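Local structure of triphenylmethane reductase (Citrobacter sp., 2JL1) at residues A[70-75]-A[89-94]; A[141-146]-A[176-181]; A[209-214]-A[218-223]. The protein binds NADP(H) in a Rossmann-type domain and probably uses it to reduce triphenylmethane dyes. All blocks are in the same frame, centred on the assembly; numbering follows the deposited sequence.

Contact 1. Residues A[70-75]-A[89-94]; sequences LLFISG and NVVKAA. With NAP (NADP nicotinamide-adenine-dinucleotide phosphate), chain B.
Val90 lays one methyl squarely on the ring of Phe72. Its CG1 stands 3.5 Å from the ring centroid and only 5° off the ring normal, a CH-pi contact with the methyl carbon about equally far from all six ring carbons. The two side chains come from opposite directions, Phe72 reaching out from strand 70-72 and Val90 from helix 89-94. Phe72 holds CG anti to its own N (chi1 172°), which carries the ring out across the gap between strand and helix. A flat ring suits this place because it offers a whole face to a branched side chain; Val91 adds CG2 obliquely, 4.0 Å from Phe72 CE2. One strand repeat back, Leu70 sends CD2 to within 4.0 Å of Ala94 CB, a long side chain meeting a short one. All five residues are buried. Strand 70-72 and helix 89-94 run nearly antiparallel (171°), their axes 10.9 Å apart at closest. Beyond the strand the chain turns to the cofactor, whose nicotinamide ribose O3D donates to Ser74 O at 2.5 Å. Strand 69-72, helix 80-96 and strand 101-107 form a beta-alpha-beta crossover, the building unit of the Rossmann fold, with the cofactor at the C-terminal end of strand 69-72.

Contact 2. Residues A[141-146]-A[176-181]; sequences ALYTDF and NELALA. With NAP (NADP nicotinamide-adenine-dinucleotide phosphate), chain B; GOL (glycerol), chain C.
The nicotinamide end of the NADP pocket, just past the C-terminal end of strand 135-140 in the Rossmann fold, is where Tyr143 meets Leu178 of helix 176-181. Tyr143 sets CG beside its backbone N and anti to the carbonyl carbon (chi1 -57°), which lays the ring along the cofactor with its CE1 edge toward Leu178. Leu178 CD1 lies near the ring plane, 3.5 Å from Tyr143 CE1; leucine suits the helix here because its branched apolar end reaches that edge. One ring face is taken by the cofactor: the carboxamide carbon C7N lies 3.7 Å above the plane. An aromatic residue suits both neighbours, giving a flat surface to the nicotinamide and an apolar rim to the leucine. Tyr143 OH donates to NAP O5D at 2.9 Å, so the ring is held at its far end as well. The backbone fixes the carboxamide itself. Tyr143 N donates to NAP O7N with an N-H...O angle of 158°, while NAP N7N donates to Ala141 O at 3.1 Å; that pair sets the rotation of the amide. Away from the cofactor, a glycerol, probably from the crystallisation liquor, spans Thr144 OG1 and Glu177 OE1. Asp145 has its OD1 bonded to Arg175 N, at the start of helix 175-186. Its other carboxylate oxygen, OD2, accepts from a water at 2.5 Å, and the same water accepts from Asn176 N.

Contact 3. Residues A[209-214]-A[218-223]; sequences LAQILS and GKKVVH
Ser214 turns its hydroxyl beside its own backbone N (chi1 -64°), back along the helix to Ala210 and out to the returning chain at Val221. Its OG donates to Ala210 O at 2.7 Å and accepts from Val221 N at 2.8 Å, the latter fairly straight at 160°. Ala210 O is thus gripped twice, by Ser214 N and Ser214 OG from opposite faces of its carbonyl plane. Serine fits because its short hydroxyl can serve helix and returning chain together; Lys219 O also accepts a CA-H...O contact from Ser214 CA at 3.1 Å. Val221 keeps CG1 anti to its N (chi1 176°) and sets it obliquely against Leu213 CD2 at 4.2 Å. Ala210, with nothing beyond CB, lets the chain pass close: CB lies 3.5 Å from His223 N. The turn is made at Gly218, whose positive phi suits glycine and whose N donates to Ser214 O at 2.9 Å in a bent bond. On the outer side, a water links Gln211 OE1 with Lys220 NZ, while Gln211 NE2 is bonded to Glu215. After Gly218 the chain turns back along helix 206-217 and enters strand 222-225, which pairs in parallel with strand 160-163; Ile161 of that strand packs on Ala210, Leu213 and Val221, and helix 277-285 lies against Leu209, Ile212 and Leu213.

How the contacts relate
Contacts 1 and 2 are buried and both touch the same NADP molecule, though their nearest protein atoms stay about 6 Å apart. Contact 1 joins a central strand to its crossover helix by apolar packing, reaching the nicotinamide ribose through the chain beyond the strand. Contact 2 joins a loop to a helix with little direct packing; its polar groups turn to the nicotinamide, a water and glycerol. Contact 3, about 41 Å from contact 1, centre to centre, and across the centre of the chain, is partly exposed and lies away from the cofactor, and its strand belongs to a separate two-stranded sheet. It alone has direct hydrogen bonds between its segments, as befits a helix and strand joined by a tight turn.

Contact 1. Residues A[70-75]-A[89-94]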
loop_
_atom_site.group_PDB
_atom_site.type_symbol
_atom_site.label_atom_id
_atom_site.label_comp_id
_atom_site.label_asym_id
_atom_site.label_seq_id
_atom_site.Cartn_x
_atom_site.Cartn_y
_atom_site.Cartn_z
ATOM N N LEU A 70 15.966 -5.850 10.587
ATOM C CA LEU A 70 15.579 -6.697 9.449
ATOM C C LEU A 70 15.757 -5.976 8.128
ATOM O O LEU A 70 15.203 -4.885 7.932
ATOM C CB LEU A 70 14.117 -7.167 9.577
ATOM C CG LEU A 70 13.570 -8.009 8.407
ATOM C CD1 LEU A 70 14.286 -9.358 8.287
ATOM C CD2 LEU A 70 12.045 -8.182 8.458
ATOM N N LEU A 71 16.524 -6.573 7.216
ATOM C CA LEU A 71 16.527 -6.073 5.829
ATOM C C LEU A 71 15.571 -6.946 5.021
ATOM O O LEU A 71 15.853 -8.117 4.737
ATOM C CB LEU A 71 17.927 -6.032 5.220
ATOM C CG LEU A 71 17.937 -5.565 3.740
ATOM C CD1 LEU A 71 17.494 -4.077 3.599
ATOM C CD2 LEU A 71 19.282 -5.788 3.097
ATOM N N PHE A 72 14.431 -6.351 4.677
ATOM C CA PHE A 72 13.379 -6.990 3.934
ATOM C C PHE A 72 13.696 -6.676 2.456
ATOM O O PHE A 72 13.534 -5.549 2.009
ATOM C CB PHE A 72 12.050 -6.381 4.409
ATOM C CG PHE A 72 10.836 -6.788 3.605
ATOM C CD1 PHE A 72 10.909 -7.791 2.634
ATOM C CD2 PHE A 72 9.612 -6.170 3.841
ATOM C CE1 PHE A 72 9.789 -8.147 1.880
ATOM C CE2 PHE A 72 8.482 -6.544 3.107
ATOM C CZ PHE A 72 8.598 -7.530 2.105
ATOM N N ILE A 73 14.218 -7.660 1.727
ATOM C CA ILE A 73 14.501 -7.492 0.301
ATOM C C ILE A 73 13.262 -7.972 -0.426
ATOM O O ILE A 73 12.771 -9.053 -0.132
ATOM C CB ILE A 73 15.766 -8.285 -0.136
ATOM C CG1 ILE A 73 17.024 -7.703 0.544
ATOM C CG2 ILE A 73 15.869 -8.359 -1.702
ATOM C CD1 ILE A 73 18.322 -8.432 0.188
ATOM N N SER A 74 12.751 -7.180 -1.381
ATOM C CA SER A 74 11.481 -7.499 -2.030
ATOM C C SER A 74 11.533 -8.828 -2.780
ATOM O O SER A 74 12.597 -9.254 -3.214
ATOM C CB SER A 74 11.025 -6.357 -2.967
ATOM O OG SER A 74 12.083 -5.924 -3.818
ATOM N N GLY A 75 10.386 -9.487 -2.923
ATOM C CA GLY A 75 10.340 -10.758 -3.641
ATOM C C GLY A 75 10.499 -10.588 -5.146
ATOM O O GLY A 75 10.407 -9.474 -5.645
ATOM N N ASN A 89 2.396 -10.464 4.418
ATOM C CA ASN A 89 2.776 -11.524 5.363
ATOM C C ASN A 89 4.107 -11.228 6.040
ATOM O O ASN A 89 4.252 -11.459 7.244
ATOM C CB ASN A 89 2.912 -12.890 4.675
ATOM C CG ASN A 89 1.598 -13.469 4.206
ATOM O OD1 ASN A 89 0.513 -13.138 4.702
ATOM N ND2 ASN A 89 1.700 -14.390 3.230
ATOM N N VAL A 90 5.089 -10.742 5.267
ATOM C CA VAL A 90 6.406 -10.408 5.831
ATOM C C VAL A 90 6.290 -9.329 6.913
ATOM O O VAL A 90 6.801 -9.487 8.029
ATOM C CB VAL A 90 7.414 -9.966 4.735
ATOM C CG1 VAL A 90 8.688 -9.421 5.359
ATOM C CG2 VAL A 90 7.751 -11.154 3.829
ATOM N N VAL A 91 5.616 -8.240 6.575
ATOM C CA VAL A 91 5.444 -7.094 7.472
ATOM C C VAL A 91 4.717 -7.526 8.745
ATOM O O VAL A 91 5.125 -7.134 9.850
ATOM C CB VAL A 91 4.687 -5.945 6.756
ATOM C CG1 VAL A 91 4.418 -4.781 7.696
ATOM C CG2 VAL A 91 5.480 -5.472 5.554
ATOM N N LYS A 92 3.668 -8.344 8.612
ATOM C CA LYS A 92 2.936 -8.789 9.820
ATOM C C LYS A 92 3.811 -9.671 10.699
ATOM O O LYS A 92 3.809 -9.521 11.921
ATOM C CB LYS A 92 1.650 -9.534 9.489
ATOM C CG LYS A 92 0.731 -9.678 10.713
ATOM C CD LYS A 92 -0.411 -10.594 10.442
ATOM C CE LYS A 92 -1.263 -10.757 11.700
ATOM N NZ LYS A 92 -0.615 -11.751 12.588
ATOM N N ALA A 93 4.554 -10.589 10.076
ATOM C CA ALA A 93 5.505 -11.447 10.802
ATOM C C ALA A 93 6.555 -10.614 11.549
ATOM O O ALA A 93 6.824 -10.849 12.747
ATOM C CB ALA A 93 6.162 -12.436 9.868
ATOM N N ALA A 94 7.096 -9.608 10.867
ATOM C CA ALA A 94 8.044 -8.676 11.474
ATOM C C ALA A 94 7.420 -7.943 12.665
ATOM O O ALA A 94 8.026 -7.868 13.739
ATOM C CB ALA A 94 8.587 -7.685 10.414
HETATM P PA NAP B . 17.130 -12.438 -7.201
HETATM O O1A NAP B . 16.230 -12.935 -8.277
HETATM O O2A NAP B . 18.553 -12.810 -7.348
HETATM O O5B NAP B . 16.616 -12.888 -5.760
HETATM C C5B NAP B . 15.257 -12.949 -5.385
HETATM C C4B NAP B . 15.274 -13.595 -4.008
HETATM O O4B NAP B . 13.954 -13.733 -3.496
HETATM C C3B NAP B . 15.882 -14.993 -4.128
HETATM O O3B NAP B . 16.824 -15.183 -3.105
HETATM C C2B NAP B . 14.716 -15.914 -3.903
HETATM O O2B NAP B . 15.106 -17.040 -3.181
HETATM C C1B NAP B . 13.823 -15.060 -3.028
HETATM N N9A NAP B . 12.453 -15.590 -3.054
HETATM C C8A NAP B . 11.673 -15.870 -4.141
HETATM N N7A NAP B . 10.489 -16.348 -3.690
HETATM C C5A NAP B . 10.525 -16.395 -2.338
HETATM C C6A NAP B . 9.598 -16.807 -1.380
HETATM N N6A NAP B . 8.403 -17.272 -1.734
HETATM N N1A NAP B . 9.935 -16.726 -0.048
HETATM C C2A NAP B . 11.174 -16.260 0.333
HETATM N N3A NAP B . 12.084 -15.847 -0.614
HETATM C C4A NAP B . 11.759 -15.923 -1.929
HETATM O O3 NAP B . 16.973 -10.820 -7.170
HETATM P PN NAP B . 18.073 -9.666 -6.946
HETATM O O1N NAP B . 18.847 -10.039 -5.751
HETATM O O2N NAP B . 18.775 -9.411 -8.235
HETATM O O5D NAP B . 17.131 -8.385 -6.530
HETATM C C5D NAP B . 16.427 -8.395 -5.295
HETATM C C4D NAP B . 14.978 -7.905 -5.393
HETATM O O4D NAP B . 14.955 -6.636 -6.025
HETATM C C3D NAP B . 14.097 -8.817 -6.250
HETATM O O3D NAP B . 13.415 -9.815 -5.534
HETATM C C2D NAP B . 13.127 -7.872 -6.935
HETATM O O2D NAP B . 11.936 -7.640 -6.213
HETATM C C1D NAP B . 13.892 -6.566 -6.964
HETATM N N1N NAP B . 14.350 -6.334 -8.344
HETATM C C2N NAP B . 14.830 -5.096 -8.632
HETATM C C3N NAP B . 15.229 -4.795 -9.902
HETATM C C7N NAP B . 15.730 -3.453 -10.227
HETATM O O7N NAP B . 16.245 -3.273 -11.544
HETATM N N7N NAP B . 15.625 -2.509 -9.285
HETATM C C4N NAP B . 15.239 -5.798 -10.894
HETATM C C5N NAP B . 14.841 -7.071 -10.566
HETATM C C6N NAP B . 14.339 -7.321 -9.285
HETATM P P2B NAP B . 15.505 -18.425 -3.909
HETATM O O1X NAP B . 17.017 -18.457 -4.013
HETATM O O2X NAP B . 14.904 -18.541 -5.300
HETATM O O3X NAP B . 14.976 -19.517 -3.002
#

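Contact 2. Residues A[141-146]-A[176-181]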
loop_
_atom_site.group_PDB
_atom_site.type_symbol
_atom_site.label_atom_id
_atom_site.label_comp_id
_atom_site.label_asym_id
_atom_site.label_seq_id
_atom_site.Cartn_x
_atom_site.Cartn_y
_atom_site.Cartn_z
ATOM N N ALA A 141 17.297 2.226 -7.453
ATOM C CA ALA A 141 17.206 2.358 -8.897
ATOM C C ALA A 141 17.124 0.982 -9.574
ATOM O O ALA A 141 17.423 -0.055 -8.965
ATOM C CB ALA A 141 18.458 3.085 -9.423
ATOM N N LEU A 142 16.732 0.980 -10.848
ATOM C CA LEU A 142 16.988 -0.173 -11.694
ATOM C C LEU A 142 18.470 -0.564 -11.608
ATOM O O LEU A 142 19.324 0.306 -11.442
ATOM C CB LEU A 142 16.622 0.149 -13.138
ATOM C CG LEU A 142 15.168 0.563 -13.403
ATOM C CD1 LEU A 142 15.052 1.011 -14.885
ATOM C CD2 LEU A 142 14.212 -0.627 -13.090
ATOM N N TYR A 143 18.762 -1.866 -11.703
ATOM C CA TYR A 143 20.138 -2.366 -11.682
ATOM C C TYR A 143 20.865 -2.109 -12.995
ATOM O O TYR A 143 20.380 -2.484 -14.043
ATOM C CB TYR A 143 20.183 -3.875 -11.396
ATOM C CG TYR A 143 19.520 -4.322 -10.109
ATOM C CD1 TYR A 143 19.583 -3.541 -8.966
ATOM C CD2 TYR A 143 18.872 -5.559 -10.032
ATOM C CE1 TYR A 143 18.968 -3.954 -7.752
ATOM C CE2 TYR A 143 18.263 -5.988 -8.840
ATOM C CZ TYR A 143 18.332 -5.181 -7.707
ATOM O OH TYR A 143 17.766 -5.587 -6.534
ATOM N N THR A 144 22.038 -1.477 -12.920
ATOM C CA THR A 144 22.910 -1.343 -14.097
ATOM C C THR A 144 23.202 -2.734 -14.680
ATOM O O THR A 144 23.302 -2.888 -15.898
ATOM C CB THR A 144 24.210 -0.660 -13.703
ATOM O OG1 THR A 144 23.897 0.608 -13.135
ATOM C CG2 THR A 144 25.157 -0.467 -14.904
ATOM N N ASP A 145 23.284 -3.741 -13.795
ATOM C CA ASP A 145 23.595 -5.145 -14.172
ATOM C C ASP A 145 22.564 -5.731 -15.116
ATOM O O ASP A 145 22.874 -6.658 -15.843
ATOM C CB ASP A 145 23.676 -6.080 -12.933
ATOM C CG ASP A 145 24.330 -5.431 -11.726
ATOM O OD1 ASP A 145 23.866 -4.370 -11.271
ATOM O OD2 ASP A 145 25.300 -6.014 -11.181
ATOM N N PHE A 146 21.342 -5.187 -15.110
ATOM C CA PHE A 146 20.285 -5.641 -16.013
ATOM C C PHE A 146 20.700 -5.348 -17.449
ATOM O O PHE A 146 20.485 -6.169 -18.328
ATOM C CB PHE A 146 18.928 -4.988 -15.689
ATOM C CG PHE A 146 17.792 -5.484 -16.547
ATOM C CD1 PHE A 146 17.250 -6.758 -16.335
ATOM C CD2 PHE A 146 17.278 -4.697 -17.575
ATOM C CE1 PHE A 146 16.209 -7.234 -17.127
ATOM C CE2 PHE A 146 16.243 -5.172 -18.390
ATOM C CZ PHE A 146 15.705 -6.446 -18.151
ATOM N N ASN A 176 25.859 -4.182 -6.551
ATOM C CA ASN A 176 26.949 -4.079 -5.594
ATOM C C ASN A 176 26.873 -2.804 -4.767
ATOM O O ASN A 176 26.944 -2.861 -3.548
ATOM C CB ASN A 176 28.309 -4.202 -6.263
ATOM C CG ASN A 176 29.421 -4.128 -5.271
ATOM O OD1 ASN A 176 30.265 -3.240 -5.338
ATOM N ND2 ASN A 176 29.408 -5.030 -4.307
ATOM N N GLU A 177 26.695 -1.665 -5.424
ATOM C CA GLU A 177 26.597 -0.383 -4.710
ATOM C C GLU A 177 25.316 -0.246 -3.911
ATOM O O GLU A 177 25.334 0.331 -2.833
ATOM C CB GLU A 177 26.750 0.810 -5.658
ATOM C CG GLU A 177 28.116 0.879 -6.316
ATOM C CD GLU A 177 28.252 2.039 -7.266
ATOM O OE1 GLU A 177 27.455 2.159 -8.236
ATOM O OE2 GLU A 177 29.208 2.792 -7.055
ATOM N N LEU A 178 24.211 -0.781 -4.419
ATOM C CA LEU A 178 22.959 -0.783 -3.652
ATOM C C LEU A 178 23.088 -1.665 -2.418
ATOM O O LEU A 178 22.556 -1.343 -1.355
ATOM C CB LEU A 178 21.803 -1.270 -4.504
ATOM C CG LEU A 178 21.494 -0.312 -5.645
ATOM C CD1 LEU A 178 20.573 -0.993 -6.692
ATOM C CD2 LEU A 178 20.923 1.006 -5.086
ATOM N N ALA A 179 23.827 -2.762 -2.553
ATOM C CA ALA A 179 24.054 -3.677 -1.430
ATOM C C ALA A 179 24.928 -3.039 -0.369
ATOM O O ALA A 179 24.728 -3.250 0.832
ATOM C CB ALA A 179 24.696 -4.963 -1.919
ATOM N N LEU A 180 25.925 -2.291 -0.830
ATOM C CA LEU A 180 26.810 -1.522 0.045
ATOM C C LEU A 180 26.019 -0.486 0.834
ATOM O O LEU A 180 26.221 -0.327 2.039
ATOM C CB LEU A 180 27.950 -0.866 -0.767
ATOM C CG LEU A 180 28.873 0.096 -0.033
ATOM C CD1 LEU A 180 29.481 -0.554 1.256
ATOM C CD2 LEU A 180 29.988 0.589 -0.955
ATOM N N ALA A 181 25.097 0.195 0.158
ATOM C CA ALA A 181 24.206 1.170 0.806
ATOM C C ALA A 181 23.317 0.541 1.867
ATOM O O ALA A 181 23.135 1.114 2.949
ATOM C CB ALA A 181 23.339 1.866 -0.260
HETATM P PA NAP B . 17.130 -12.438 -7.201
HETATM O O1A NAP B . 16.230 -12.935 -8.277
HETATM O O2A NAP B . 18.553 -12.810 -7.348
HETATM O O5B NAP B . 16.616 -12.888 -5.760
HETATM C C5B NAP B . 15.257 -12.949 -5.385
HETATM C C4B NAP B . 15.274 -13.595 -4.008
HETATM O O4B NAP B . 13.954 -13.733 -3.496
HETATM C C3B NAP B . 15.882 -14.993 -4.128
HETATM O O3B NAP B . 16.824 -15.183 -3.105
HETATM C C2B NAP B . 14.716 -15.914 -3.903
HETATM O O2B NAP B . 15.106 -17.040 -3.181
HETATM C C1B NAP B . 13.823 -15.060 -3.028
HETATM N N9A NAP B . 12.453 -15.590 -3.054
HETATM C C8A NAP B . 11.673 -15.870 -4.141
HETATM N N7A NAP B . 10.489 -16.348 -3.690
HETATM C C5A NAP B . 10.525 -16.395 -2.338
HETATM C C6A NAP B . 9.598 -16.807 -1.380
HETATM N N6A NAP B . 8.403 -17.272 -1.734
HETATM N N1A NAP B . 9.935 -16.726 -0.048
HETATM C C2A NAP B . 11.174 -16.260 0.333
HETATM N N3A NAP B . 12.084 -15.847 -0.614
HETATM C C4A NAP B . 11.759 -15.923 -1.929
HETATM O O3 NAP B . 16.973 -10.820 -7.170
HETATM P PN NAP B . 18.073 -9.666 -6.946
HETATM O O1N NAP B . 18.847 -10.039 -5.751
HETATM O O2N NAP B . 18.775 -9.411 -8.235
HETATM O O5D NAP B . 17.131 -8.385 -6.530
HETATM C C5D NAP B . 16.427 -8.395 -5.295
HETATM C C4D NAP B . 14.978 -7.905 -5.393
HETATM O O4D NAP B . 14.955 -6.636 -6.025
HETATM C C3D NAP B . 14.097 -8.817 -6.250
HETATM O O3D NAP B . 13.415 -9.815 -5.534
HETATM C C2D NAP B . 13.127 -7.872 -6.935
HETATM O O2D NAP B . 11.936 -7.640 -6.213
HETATM C C1D NAP B . 13.892 -6.566 -6.964
HETATM N N1N NAP B . 14.350 -6.334 -8.344
HETATM C C2N NAP B . 14.830 -5.096 -8.632
HETATM C C3N NAP B . 15.229 -4.795 -9.902
HETATM C C7N NAP B . 15.730 -3.453 -10.227
HETATM O O7N NAP B . 16.245 -3.273 -11.544
HETATM N N7N NAP B . 15.625 -2.509 -9.285
HETATM C C4N NAP B . 15.239 -5.798 -10.894
HETATM C C5N NAP B . 14.841 -7.071 -10.566
HETATM C C6N NAP B . 14.339 -7.321 -9.285
HETATM P P2B NAP B . 15.505 -18.425 -3.909
HETATM O O1X NAP B . 17.017 -18.457 -4.013
HETATM O O2X NAP B . 14.904 -18.541 -5.300
HETATM O O3X NAP B . 14.976 -19.517 -3.002
HETATM C C1 GOL C . 26.171 4.307 -11.061
HETATM O O1 GOL C . 27.188 3.690 -10.296
HETATM C C2 GOL C . 25.888 3.564 -12.375
HETATM O O2 GOL C . 26.208 2.185 -12.346
HETATM C C3 GOL C . 26.497 4.266 -13.584
HETATM O O3 GOL C . 26.172 5.644 -13.555
HETATM O O HOH W 1 26.791 -5.358 -9.262
#

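Contact 3. Residues A[209-214]-A[218-223]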
loop_
_atom_site.group_PDB
_atom_site.type_symbol
_atom_site.label_atom_id
_atom_site.label_comp_id
_atom_site.label_asym_id
_atom_site.label_seq_id
_atom_site.Cartn_x
_atom_site.Cartn_y
_atom_site.Cartn_z
ATOM N N LEU A 209 26.263 4.082 -23.792
ATOM C CA LEU A 209 26.668 2.710 -23.552
ATOM C C LEU A 209 27.344 2.086 -24.774
ATOM O O LEU A 209 28.319 1.341 -24.627
ATOM C CB LEU A 209 25.462 1.838 -23.130
ATOM C CG LEU A 209 25.780 0.370 -22.779
ATOM C CD1 LEU A 209 26.874 0.283 -21.702
ATOM C CD2 LEU A 209 24.512 -0.346 -22.312
ATOM N N ALA A 210 26.797 2.327 -25.962
ATOM C CA ALA A 210 27.396 1.765 -27.191
ATOM C C ALA A 210 28.791 2.353 -27.437
ATOM O O ALA A 210 29.715 1.648 -27.913
ATOM C CB ALA A 210 26.482 1.990 -28.398
ATOM N N GLN A 211 28.957 3.628 -27.093
ATOM C CA GLN A 211 30.236 4.333 -27.299
ATOM C C GLN A 211 31.246 3.804 -26.315
ATOM O O GLN A 211 32.373 3.530 -26.692
ATOM C CB GLN A 211 30.089 5.876 -27.182
ATOM C CG GLN A 211 31.433 6.660 -27.119
ATOM C CD GLN A 211 32.220 6.676 -28.432
ATOM O OE1 GLN A 211 31.646 6.592 -29.525
ATOM N NE2 GLN A 211 33.553 6.785 -28.327
ATOM N N ILE A 212 30.835 3.621 -25.065
ATOM C CA ILE A 212 31.690 3.000 -24.059
ATOM C C ILE A 212 32.061 1.559 -24.422
ATOM O O ILE A 212 33.227 1.183 -24.301
ATOM C CB ILE A 212 31.050 3.064 -22.637
ATOM C CG1 ILE A 212 31.058 4.508 -22.102
ATOM C CG2 ILE A 212 31.773 2.165 -21.676
ATOM C CD1 ILE A 212 30.080 4.719 -20.940
ATOM N N LEU A 213 31.090 0.748 -24.853
ATOM C CA LEU A 213 31.382 -0.628 -25.310
ATOM C C LEU A 213 32.366 -0.646 -26.495
ATOM O O LEU A 213 33.264 -1.513 -26.569
ATOM C CB LEU A 213 30.088 -1.336 -25.703
ATOM C CG LEU A 213 29.954 -2.856 -25.865
ATOM C CD1 LEU A 213 30.670 -3.637 -24.767
ATOM C CD2 LEU A 213 28.455 -3.204 -25.919
ATOM N N SER A 214 32.168 0.272 -27.441
ATOM C CA SER A 214 33.112 0.493 -28.540
ATOM C C SER A 214 34.538 0.801 -28.054
ATOM O O SER A 214 35.505 0.191 -28.524
ATOM C CB SER A 214 32.613 1.646 -29.417
ATOM O OG SER A 214 31.385 1.304 -30.033
ATOM N N GLY A 218 37.115 -2.169 -28.554
ATOM C CA GLY A 218 37.808 -1.850 -29.807
ATOM C C GLY A 218 36.941 -2.096 -31.026
ATOM O O GLY A 218 37.317 -1.766 -32.151
ATOM N N LYS A 219 35.770 -2.680 -30.833
ATOM C CA LYS A 219 34.879 -2.879 -31.971
ATOM C C LYS A 219 33.773 -1.820 -31.984
ATOM O O LYS A 219 33.216 -1.486 -30.943
ATOM C CB LYS A 219 34.347 -4.320 -31.997
ATOM C CG LYS A 219 32.977 -4.487 -32.613
ATOM C CD LYS A 219 32.905 -5.654 -33.574
ATOM C CE LYS A 219 31.721 -5.442 -34.538
ATOM N NZ LYS A 219 31.737 -4.037 -35.123
ATOM N N LYS A 220 33.483 -1.279 -33.164
ATOM C CA LYS A 220 32.432 -0.292 -33.336
ATOM C C LYS A 220 31.094 -0.936 -33.042
ATOM O O LYS A 220 30.709 -1.902 -33.704
ATOM C CB LYS A 220 32.441 0.250 -34.771
ATOM C CG LYS A 220 31.407 1.336 -35.063
ATOM C CD LYS A 220 31.540 2.521 -34.088
ATOM C CE LYS A 220 30.413 3.530 -34.268
ATOM N NZ LYS A 220 30.299 4.485 -33.118
ATOM N N VAL A 221 30.408 -0.419 -32.028
ATOM C CA VAL A 221 29.060 -0.884 -31.667
ATOM C C VAL A 221 28.161 0.367 -31.710
ATOM O O VAL A 221 28.505 1.378 -31.115
ATOM C CB VAL A 221 29.039 -1.527 -30.237
ATOM C CG1 VAL A 221 27.605 -1.931 -29.815
ATOM C CG2 VAL A 221 29.978 -2.710 -30.145
ATOM N N VAL A 222 27.041 0.303 -32.431
ATOM C CA VAL A 222 26.065 1.399 -32.433
ATOM C C VAL A 222 24.851 1.043 -31.566
ATOM O O VAL A 222 24.573 -0.131 -31.316
ATOM C CB VAL A 222 25.591 1.797 -33.877
ATOM C CG1 VAL A 222 26.776 2.183 -34.765
ATOM C CG2 VAL A 222 24.799 0.693 -34.525
ATOM N N HIS A 223 24.149 2.052 -31.066
ATOM C CA HIS A 223 22.834 1.819 -30.511
ATOM C C HIS A 223 21.849 1.907 -31.671
ATOM O O HIS A 223 21.786 2.922 -32.347
ATOM C CB HIS A 223 22.511 2.853 -29.451
ATOM C CG HIS A 223 21.108 2.774 -28.924
ATOM N ND1 HIS A 223 20.379 3.898 -28.598
ATOM C CD2 HIS A 223 20.299 1.719 -28.684
ATOM C CE1 HIS A 223 19.183 3.538 -28.171
ATOM N NE2 HIS A 223 19.111 2.221 -28.207
HETATM O O HOH W 2 32.065 4.948 -31.350
#